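Local coordinates for maltose/maltodextrin-binding protein (Thermus thermophilus, PDB 2GH9) that binds maltotriose and probably delivers such maltodextrins to an uptake system, as periplasmic sugar-binding proteins do, at residues G216-A221 / A228-G233. Residues are numbered along the deposited sequence; the frame is centred on the assembly and turned at random.
Sequences GVADGA and AMILNG
Ile-230 drives its CD1 methyl against the backbone of helix 216-221, lying 3.5 Å from Ala-218 O and 4.0 Å from Ala-218 CB. With CG1 anti to the backbone N (chi1 -164°) and CD1 extended beyond it, the isoleucine reaches the near side of the helix, whose axis lies 9.1 Å from that of the strand. Alanine suits the facing position because its single methyl lets that long branch reach the helix backbone. This packing of a methyl on helix backbone and an alanine methyl is the tight part, and Ala-218 and Ile-230 are both buried.

At Asn-232 the fit is looser. Partly exposed Asp-219 holds OD1 3.7 Å from Asn-232 ND2 without a hydrogen bond, carboxylate and amide planes turned 82° apart. Tyr-240 OH bridges them, bonded to both atoms. The amide suits its place by offering ND2 to Tyr-215 OH as well, while OD1 weakly accepts Gly-233 N. Val-217, on the side of the helix turned away from the strand, is exposed to solvent.

The helix runs into the strand through a short connection, at 129° to it, and packs on a sheet of the periplasmic binding protein fold. The strand ends near the maltotriose site, the side chain of Asn-232 lying about 6 Å from a bound glucose unit.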
ATOM      1  N   GLY A 216       6.874   1.639  12.637  1.00 26.15           N
ATOM      2  CA  GLY A 216       6.764   0.813  13.838  1.00 26.60           C
ATOM      3  C   GLY A 216       6.349   1.548  15.099  1.00 26.76           C
ATOM      4  O   GLY A 216       5.616   1.011  15.939  1.00 27.66           O
ATOM      5  N   VAL A 217       6.819   2.785  15.223  1.00 27.77           N
ATOM      6  CA  VAL A 217       6.487   3.637  16.366  1.00 27.24           C
ATOM      7  C   VAL A 217       4.989   3.906  16.390  1.00 26.83           C
ATOM      8  O   VAL A 217       4.315   3.695  17.412  1.00 26.00           O
ATOM      9  CB  VAL A 217       7.291   4.952  16.307  1.00 27.81           C
ATOM     10  CG1 VAL A 217       6.810   5.945  17.357  1.00 28.10           C
ATOM     11  CG2 VAL A 217       8.809   4.667  16.436  1.00 27.64           C
ATOM     12  N   ALA A 218       4.449   4.331  15.244  1.00 26.74           N
ATOM     13  CA  ALA A 218       3.017   4.650  15.159  1.00 26.41           C
ATOM     14  C   ALA A 218       2.155   3.398  15.260  1.00 25.84           C
ATOM     15  O   ALA A 218       1.134   3.391  15.943  1.00 24.90           O
ATOM     16  CB  ALA A 218       2.707   5.425  13.868  1.00 26.07           C
ATOM     17  N   ASP A 219       2.565   2.340  14.562  1.00 26.12           N
ATOM     18  CA  ASP A 219       1.808   1.111  14.570  1.00 26.83           C
ATOM     19  C   ASP A 219       1.818   0.490  15.959  1.00 27.00           C
ATOM     20  O   ASP A 219       0.787  -0.001  16.427  1.00 26.97           O
ATOM     21  CB  ASP A 219       2.369   0.128  13.557  1.00 26.70           C
ATOM     22  CG  ASP A 219       1.496  -1.093  13.407  1.00 27.18           C
ATOM     23  OD1 ASP A 219       0.276  -0.935  13.203  1.00 28.61           O
ATOM     24  OD2 ASP A 219       2.039  -2.209  13.510  1.00 29.78           O
ATOM     25  N   GLY A 220       2.992   0.517  16.598  1.00 28.09           N
ATOM     26  CA  GLY A 220       3.152  -0.025  17.966  1.00 28.46           C
ATOM     27  C   GLY A 220       2.234   0.681  18.946  1.00 28.65           C
ATOM     28  O   GLY A 220       1.493   0.041  19.694  1.00 29.14           O
ATOM     29  N   ALA A 221       2.256   2.011  18.890  1.00 29.00           N
ATOM     30  CA  ALA A 221       1.381   2.863  19.689  1.00 28.52           C
ATOM     31  C   ALA A 221      -0.117   2.574  19.550  1.00 28.42           C
ATOM     32  O   ALA A 221      -0.829   2.541  20.552  1.00 27.19           O
ATOM     33  CB  ALA A 221       1.686   4.331  19.393  1.00 28.89           C
ATOM     34  N   ALA A 228      -4.764   7.571  19.655  1.00 27.56           N
ATOM     35  CA  ALA A 228      -6.118   7.854  19.252  1.00 27.41           C
ATOM     36  C   ALA A 228      -6.382   7.583  17.765  1.00 26.45           C
ATOM     37  O   ALA A 228      -7.362   6.935  17.405  1.00 25.44           O
ATOM     38  CB  ALA A 228      -6.446   9.340  19.575  1.00 27.36           C
ATOM     39  N   MET A 229      -5.507   8.122  16.926  1.00 26.62           N
ATOM     40  CA  MET A 229      -5.676   8.096  15.472  1.00 26.04           C
ATOM     41  C   MET A 229      -4.356   7.769  14.771  1.00 25.35           C
ATOM     42  O   MET A 229      -3.290   8.249  15.154  1.00 26.18           O
ATOM     43  CB  MET A 229      -6.223   9.446  14.980  1.00 26.38           C
ATOM     44  CG  MET A 229      -7.669   9.679  15.358  1.00 25.85           C
ATOM     45  SD  MET A 229      -8.398  11.310  15.080  1.00 25.21           S
ATOM     46  CE  MET A 229      -7.578  12.288  16.354  1.00 23.84           C
ATOM     47  N   ILE A 230      -4.440   6.932  13.739  1.00 24.36           N
ATOM     48  CA  ILE A 230      -3.305   6.639  12.882  1.00 23.28           C
ATOM     49  C   ILE A 230      -3.725   6.752  11.409  1.00 22.05           C
ATOM     50  O   ILE A 230      -4.858   6.507  11.066  1.00 22.39           O
ATOM     51  CB  ILE A 230      -2.737   5.216  13.180  1.00 23.80           C
ATOM     52  CG1 ILE A 230      -1.337   5.039  12.594  1.00 22.29           C
ATOM     53  CG2 ILE A 230      -3.726   4.124  12.722  1.00 21.90           C
ATOM     54  CD1 ILE A 230      -0.689   3.650  12.908  1.00 22.63           C
ATOM     55  N   LEU A 231      -2.795   7.139  10.565  1.00 22.06           N
ATOM     56  CA  LEU A 231      -2.944   7.041   9.131  1.00 21.58           C
ATOM     57  C   LEU A 231      -2.235   5.733   8.754  1.00 21.20           C
ATOM     58  O   LEU A 231      -1.005   5.641   8.807  1.00 22.45           O
ATOM     59  CB  LEU A 231      -2.311   8.245   8.438  1.00 21.59           C
ATOM     60  CG  LEU A 231      -2.452   8.322   6.918  1.00 21.70           C
ATOM     61  CD1 LEU A 231      -3.924   8.383   6.440  1.00 21.49           C
ATOM     62  CD2 LEU A 231      -1.661   9.493   6.362  1.00 22.61           C
ATOM     63  N   ASN A 232      -3.025   4.714   8.419  1.00 20.32           N
ATOM     64  CA  ASN A 232      -2.497   3.399   8.042  1.00 19.79           C
ATOM     65  C   ASN A 232      -3.535   2.634   7.190  1.00 18.81           C
ATOM     66  O   ASN A 232      -4.667   3.070   7.045  1.00 17.70           O
ATOM     67  CB  ASN A 232      -2.144   2.607   9.308  1.00 19.51           C
ATOM     68  CG  ASN A 232      -1.070   1.559   9.073  1.00 20.73           C
ATOM     69  OD1 ASN A 232      -0.516   1.437   7.970  1.00 17.88           O
ATOM     70  ND2 ASN A 232      -0.731   0.819  10.132  1.00 20.13           N
ATOM     71  N   GLY A 233      -3.126   1.490   6.655  1.00 19.10           N
ATOM     72  CA  GLY A 233      -3.948   0.704   5.773  1.00 19.22           C
ATOM     73  C   GLY A 233      -4.342  -0.653   6.320  1.00 19.31           C
ATOM     74  O   GLY A 233      -3.919  -1.051   7.420  1.00 19.45           O
TER